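Local structure of packaging enzyme P4 (Pseudomonas phage phi13, 4BLP) at residues 113-116 with 117-120; 244-248 with 249-253. The protein probably acts as a hexameric, RecA-like NTPase that uses nucleotide hydrolysis to drive RNA into the viral capsid during packaging. All coordinates share one frame; numbering follows the deposited sequence. Where two conformers were deposited one is given.

Interaction 1: residues 113-116 with 117-120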
ATOM      1  N   PRO D 113     -20.597  -6.033 -13.435  1.00  6.62           N
ATOM      2  CA  PRO D 113     -21.199  -4.841 -14.085  1.00  7.21           C
ATOM      3  C   PRO D 113     -20.067  -3.872 -14.389  1.00 11.57           C
ATOM      4  O   PRO D 113     -19.157  -3.683 -13.553  1.00 10.99           O
ATOM      5  CB  PRO D 113     -22.187  -4.302 -13.046  1.00  8.02           C
ATOM      6  CG  PRO D 113     -21.562  -4.724 -11.691  1.00  9.74           C
ATOM      7  CD  PRO D 113     -20.941  -6.107 -11.998  1.00  6.75           C
ATOM      8  N   GLN D 114     -20.107  -3.275 -15.599  1.00  8.77           N
ATOM      9  CA  GLN D 114     -18.949  -2.491 -16.041  1.00  9.20           C
ATOM     10  C   GLN D 114     -19.058  -0.978 -15.848  1.00 10.32           C
ATOM     11  O   GLN D 114     -18.130  -0.237 -16.220  1.00  9.92           O
ATOM     12  CB  GLN D 114     -18.620  -2.839 -17.498  1.00 11.08           C
ATOM     13  CG  GLN D 114     -18.093  -4.318 -17.642  1.00 12.11           C
ATOM     14  CD  GLN D 114     -16.890  -4.646 -16.758  1.00 16.85           C
ATOM     15  OE1 GLN D 114     -16.041  -3.800 -16.460  1.00 16.10           O
ATOM     16  NE2 GLN D 114     -16.759  -5.880 -16.344  1.00 13.85           N
ATOM     17  N   GLN D 115     -20.106  -0.533 -15.129  1.00  7.79           N
ATOM     18  CA  GLN D 115     -20.180   0.871 -14.723  1.00  7.56           C
ATOM     19  C   GLN D 115     -18.933   1.207 -13.891  1.00 10.15           C
ATOM     20  O   GLN D 115     -18.583   0.460 -12.952  1.00 10.05           O
ATOM     21  CB  GLN D 115     -21.442   1.056 -13.841  1.00  7.95           C
ATOM     22  CG  GLN D 115     -21.455   2.338 -12.973  1.00  7.22           C
ATOM     23  CD  GLN D 115     -21.655   3.668 -13.670  1.00 12.65           C
ATOM     24  OE1 GLN D 115     -21.553   4.700 -13.012  1.00 11.90           O
ATOM     25  NE2 GLN D 115     -21.943   3.709 -14.989  1.00 10.30           N
ATOM     26  N   ASN D 116     -18.303   2.328 -14.182  1.00  9.25           N
ATOM     27  CA  ASN D 116     -17.151   2.753 -13.362  1.00  8.46           C
ATOM     28  C   ASN D 116     -17.583   2.971 -11.895  1.00 12.92           C
ATOM     29  O   ASN D 116     -18.652   3.547 -11.654  1.00 10.43           O
ATOM     30  CB  ASN D 116     -16.588   4.075 -13.920  1.00 11.88           C
ATOM     31  CG  ASN D 116     -15.382   4.577 -13.179  1.00 24.61           C
ATOM     32  OD1 ASN D 116     -14.381   3.874 -13.046  1.00 17.46           O
ATOM     33  ND2 ASN D 116     -15.496   5.766 -12.614  1.00 17.89           N
ATOM     34  N   ASN D 117     -16.758   2.486 -10.903  1.00 10.37           N
ATOM     35  CA  ASN D 117     -17.077   2.722  -9.471  0.58  9.62           C
ATOM     36  C   ASN D 117     -18.518   2.343  -9.155  1.00 10.67           C
ATOM     37  O   ASN D 117     -19.243   3.078  -8.460  1.00 10.26           O
ATOM     38  CB  ASN D 117     -16.879   4.209  -9.157  0.58 12.04           C
ATOM     39  CG  ASN D 117     -15.445   4.635  -9.200  0.58 23.59           C
ATOM     40  OD1 ASN D 117     -14.540   3.806  -9.095  0.58 13.82           O
ATOM     41  ND2 ASN D 117     -15.223   5.940  -9.300  0.58 19.50           N
ATOM     42  N   VAL D 118     -18.953   1.178  -9.648  1.00  8.33           N
ATOM     43  CA  VAL D 118     -20.345   0.737  -9.512  1.00  7.73           C
ATOM     44  C   VAL D 118     -20.797   0.540  -8.042  1.00  9.91           C
ATOM     45  O   VAL D 118     -21.984   0.669  -7.767  1.00 11.12           O
ATOM     46  CB  VAL D 118     -20.576  -0.542 -10.358  1.00 10.27           C
ATOM     47  CG1 VAL D 118     -19.870  -1.756  -9.741  1.00  9.93           C
ATOM     48  CG2 VAL D 118     -22.070  -0.804 -10.558  1.00  9.40           C
ATOM     49  N   LEU D 119     -19.880   0.245  -7.123  1.00  7.71           N
ATOM     50  CA  LEU D 119     -20.314   0.038  -5.730  1.00  7.83           C
ATOM     51  C   LEU D 119     -20.388   1.333  -4.884  1.00 10.70           C
ATOM     52  O   LEU D 119     -20.663   1.264  -3.671  1.00 10.68           O
ATOM     53  CB  LEU D 119     -19.313  -0.929  -5.032  1.00  6.92           C
ATOM     54  CG  LEU D 119     -19.297  -2.358  -5.619  1.00  8.73           C
ATOM     55  CD1 LEU D 119     -18.177  -3.192  -4.964  1.00 11.57           C
ATOM     56  CD2 LEU D 119     -20.651  -3.054  -5.405  1.00 10.86           C
ATOM     57  N   ARG D 120     -20.181   2.500  -5.513  1.00  9.40           N
ATOM     58  CA  ARG D 120     -20.055   3.780  -4.789  1.00 10.75           C
ATOM     59  C   ARG D 120     -21.292   4.176  -3.943  1.00 11.31           C
ATOM     60  O   ARG D 120     -21.150   4.943  -2.974  1.00 11.81           O
ATOM     61  CB  ARG D 120     -19.736   4.914  -5.782  1.00 10.85           C
ATOM     62  CG  ARG D 120     -20.884   5.193  -6.781  1.00 11.80           C
ATOM     63  CD  ARG D 120     -20.409   6.286  -7.729  1.00 12.06           C
ATOM     64  NE  ARG D 120     -21.394   6.648  -8.741  1.00  8.60           N
ATOM     65  CZ  ARG D 120     -21.478   6.039  -9.924  1.00 14.07           C
ATOM     66  NH1 ARG D 120     -20.675   5.014 -10.211  1.00 12.03           N
ATOM     67  NH2 ARG D 120     -22.346   6.461 -10.834  1.00 11.70           N
TER
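Gln115 and Val118 come close across a tight bend, their CA atoms 5.2 Å apart. They are the ends of a type II beta turn with Asn116 and Asn117 at its corners. A type I turn from Asn117 to Arg120 follows at once, so two turns overlap on Asn117 and Val118. The second turn is closed by Arg120 N, which lies 3.1 Å from Asn117 O.

The side chain of Arg120 reaches back to Gln115. Its CG stands between the backbone N and the carbonyl carbon (chi1 66°), and from there the chain runs extended to NE. This brings the end of the guanidinium to Gln115 OE1. Arg120 NH1 donates to Gln115 OE1 at 3.0 Å and NH2 at 2.9 Å, so two nitrogens grip one oxygen. The oxygen lies almost in the guanidinium plane, while the amide plane of Gln115 is turned 40° from it. The NH1 bond uses a lone pair of OE1; NH2 comes in tilted from the carbonyl plane. Gln115 NE2 donates to Ser43 O and Gly57 O, which helps fix the rotation of the amide. NH1 of Arg120 also donates to Asn117 O, from above the carbonyl plane and from the face opposite Arg120 N. Arg120 thus ties the first residue of the first turn to the carbonyl of Asn117, which both turns share.

On the apolar side, Val118 CG1 meets Pro113 CG at 3.9 Å, and Val118 CG2 rests on Gln115 CB at 3.8 Å. Arg120 NE donates to Val39 O of a neighbouring subunit.

The double turn lies in the loop after strand 110-111. Pro113 and Val118 pack on Pro74 of strand 73-78, Pro113 also touches Leu67 of strand 65-70, and Gln115 and Arg120 lie against Val50 of helix 47-51.

Interaction 2: residues 244-248 with 249-253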
ATOM      1  N   ASN D 244     -25.930 -15.961   0.773  1.00  7.79           N
ATOM      2  CA  ASN D 244     -27.216 -15.296   0.769  1.00  8.53           C
ATOM      3  C   ASN D 244     -27.753 -15.147  -0.656  1.00 10.79           C
ATOM      4  O   ASN D 244     -28.968 -15.076  -0.823  1.00 10.59           O
ATOM      5  CB  ASN D 244     -27.132 -13.975   1.521  1.00  7.19           C
ATOM      6  CG  ASN D 244     -27.024 -14.186   3.033  1.00 11.48           C
ATOM      7  OD1 ASN D 244     -27.052 -15.332   3.525  1.00 11.21           O
ATOM      8  ND2 ASN D 244     -26.905 -13.100   3.808  1.00  9.32           N
ATOM      9  N   ILE D 245     -26.895 -15.097  -1.659  1.00  8.39           N
ATOM     10  CA  ILE D 245     -27.394 -15.092  -3.060  1.00  8.85           C
ATOM     11  C   ILE D 245     -28.037 -16.468  -3.305  1.00 10.95           C
ATOM     12  O   ILE D 245     -29.143 -16.559  -3.846  1.00 10.21           O
ATOM     13  CB  ILE D 245     -26.235 -14.817  -4.081  1.00 12.07           C
ATOM     14  CG1 ILE D 245     -25.834 -13.332  -4.032  1.00 13.12           C
ATOM     15  CG2 ILE D 245     -26.588 -15.329  -5.514  1.00 14.42           C
ATOM     16  CD1 ILE D 245     -26.960 -12.332  -4.574  1.00 15.75           C
ATOM     17  N   CYS D 246     -27.360 -17.547  -2.881  1.00  8.83           N
ATOM     18  CA  CYS D 246     -27.953 -18.900  -3.035  1.00  8.96           C
ATOM     19  C   CYS D 246     -29.302 -18.998  -2.281  1.00 12.38           C
ATOM     20  O   CYS D 246     -30.276 -19.552  -2.813  1.00 11.26           O
ATOM     21  CB  CYS D 246     -26.996 -19.969  -2.523  1.00 10.06           C
ATOM     22  SG  CYS D 246     -25.497 -20.159  -3.504  1.00 12.20           S
ATOM     23  N   ALA D 247     -29.352 -18.467  -1.045  1.00  9.63           N
ATOM     24  CA  ALA D 247     -30.578 -18.507  -0.243  1.00  8.75           C
ATOM     25  C   ALA D 247     -31.695 -17.748  -0.971  1.00 10.52           C
ATOM     26  O   ALA D 247     -32.822 -18.235  -1.028  1.00 11.72           O
ATOM     27  CB  ALA D 247     -30.333 -17.918   1.149  1.00  9.35           C
ATOM     28  N   GLU D 248     -31.390 -16.543  -1.508  1.00  8.62           N
ATOM     29  CA  GLU D 248     -32.395 -15.742  -2.234  1.00 10.50           C
ATOM     30  C   GLU D 248     -32.960 -16.528  -3.446  1.00 15.13           C
ATOM     31  O   GLU D 248     -34.148 -16.421  -3.767  1.00 14.01           O
ATOM     32  CB  GLU D 248     -31.745 -14.418  -2.693  1.00 12.60           C
ATOM     33  CG  GLU D 248     -32.643 -13.565  -3.587  1.00 18.41           C
ATOM     34  CD  GLU D 248     -33.932 -13.078  -2.956  1.00 28.51           C
ATOM     35  OE1 GLU D 248     -34.035 -13.055  -1.708  1.00 24.29           O
ATOM     36  OE2 GLU D 248     -34.840 -12.690  -3.717  1.00 30.91           O
ATOM     37  N   LEU D 249     -32.091 -17.310  -4.108  1.00 10.56           N
ATOM     38  CA  LEU D 249     -32.464 -18.065  -5.319  1.00 10.88           C
ATOM     39  C   LEU D 249     -33.016 -19.471  -4.986  1.00 14.84           C
ATOM     40  O   LEU D 249     -33.379 -20.213  -5.904  1.00 12.51           O
ATOM     41  CB  LEU D 249     -31.228 -18.153  -6.244  1.00 11.09           C
ATOM     42  CG  LEU D 249     -30.655 -16.769  -6.685  1.00 11.81           C
ATOM     43  CD1 LEU D 249     -29.354 -16.932  -7.428  1.00 12.94           C
ATOM     44  CD2 LEU D 249     -31.695 -15.993  -7.542  1.00 13.90           C
ATOM     45  N   GLY D 250     -33.092 -19.793  -3.693  1.00 10.86           N
ATOM     46  CA  GLY D 250     -33.632 -21.066  -3.204  1.00 12.23           C
ATOM     47  C   GLY D 250     -32.821 -22.288  -3.626  1.00 14.65           C
ATOM     48  O   GLY D 250     -33.372 -23.374  -3.801  1.00 14.50           O
ATOM     49  N   VAL D 251     -31.505 -22.144  -3.727  1.00 10.30           N
ATOM     50  CA  VAL D 251     -30.639 -23.252  -4.125  1.00  8.87           C
ATOM     51  C   VAL D 251     -29.622 -23.543  -3.043  1.00 13.52           C
ATOM     52  O   VAL D 251     -29.376 -22.706  -2.164  1.00 13.23           O
ATOM     53  CB  VAL D 251     -29.923 -22.984  -5.488  1.00 12.02           C
ATOM     54  CG1 VAL D 251     -30.945 -22.822  -6.622  1.00 12.02           C
ATOM     55  CG2 VAL D 251     -28.954 -21.775  -5.414  1.00 11.47           C
ATOM     56  N   LEU D 252     -28.990 -24.720  -3.152  1.00  9.65           N
ATOM     57  CA  LEU D 252     -27.891 -25.086  -2.266  1.00 10.68           C
ATOM     58  C   LEU D 252     -26.674 -25.410  -3.116  1.00 11.89           C
ATOM     59  O   LEU D 252     -26.769 -26.253  -4.028  1.00 11.27           O
ATOM     60  CB  LEU D 252     -28.254 -26.288  -1.365  1.00 11.79           C
ATOM     61  CG  LEU D 252     -27.089 -26.828  -0.521  1.00 15.41           C
ATOM     62  CD1 LEU D 252     -26.695 -25.820   0.569  1.00 14.97           C
ATOM     63  CD2 LEU D 252     -27.512 -28.132   0.190  1.00 16.83           C
ATOM     64  N   LEU D 253     -25.555 -24.738  -2.853  1.00  8.81           N
ATOM     65  CA  LEU D 253     -24.280 -25.036  -3.496  1.00  8.95           C
ATOM     66  C   LEU D 253     -23.375 -25.651  -2.451  1.00 12.55           C
ATOM     67  O   LEU D 253     -23.453 -25.272  -1.280  1.00 12.16           O
ATOM     68  CB  LEU D 253     -23.578 -23.780  -4.098  1.00  9.18           C
ATOM     69  CG  LEU D 253     -24.327 -23.083  -5.231  1.00 11.66           C
ATOM     70  CD1 LEU D 253     -23.496 -21.933  -5.815  1.00 10.52           C
ATOM     71  CD2 LEU D 253     -24.754 -24.062  -6.301  1.00 15.94           C
TER
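Cys246 O, near the end of helix 233-248, accepts from two backbone groups. Val251 N donates to Cys246 O at 3.0 Å in a nearly straight bond, with an N-H...O angle of 171°. Leu249 N adds a weak bond to Cys246 O at 3.2 Å; its stronger bond goes to Ile245 O at 3.1 Å and continues the helical pattern. Gly250 N donates to Ala247 O at 3.1 Å. Gly250 is the first residue whose backbone angles are no longer those of the helix. Its positive phi of 64° takes the chain out of the helix and suits a residue without a side chain.

Side chains close over this end. Leu249 CD1 lies 3.7 Å from Ile245 CG2, and the two chains run side by side, pointing the same way. Leu249 CG, beside its own backbone N (chi1 -59°), also sits close to Ile245 O. Cys246 CB meets Val251 CG2 at 3.9 Å, and Cys246 SG touches Leu253 CD1 at 3.5 Å. Cys246 thus touches both the turn, through CB, and the strand, through SG.

Around this core, Val251 and Leu253 pack on Ala204 of helix 193-205, while Leu249 lies on Leu82 of helix 79-91. Asn244 is hydrogen-bonded to Glu176 O and Gly178 N of a neighbouring subunit.

The glycine turn with its two bonds back into the last helical turn is a Schellman motif. Here it ends helix 233-248 and leads into strand 252-257, an inner strand of the parallel part of the sheet. Such a helix-to-strand connection belongs to the alternating alpha/beta core of P-loop NTPases of the RecA type.

After helix 47-51 the chain forms the small antiparallel sheet of strands 65-70, 73-78 and 110-111. Interaction 1 follows and closes two tight turns in the loop beyond it. A short hairpin, 136-137 with 144-145, comes before the large mixed sheet. Interaction 2 comes later, where helix 233-248 passes into strand 252-257. The two contacts are in series and neither nest nor cross. The centres of interactions 1 and 2 are about 24 Å apart, and the nearest atoms of interactions 1 and 2 about 11 Å. Strand 65-70 borders both; Ile245 of 244-248 touches its Ile66 and Phe68. One contact lies in the loop, the other in the probable RecA-like NTPase core.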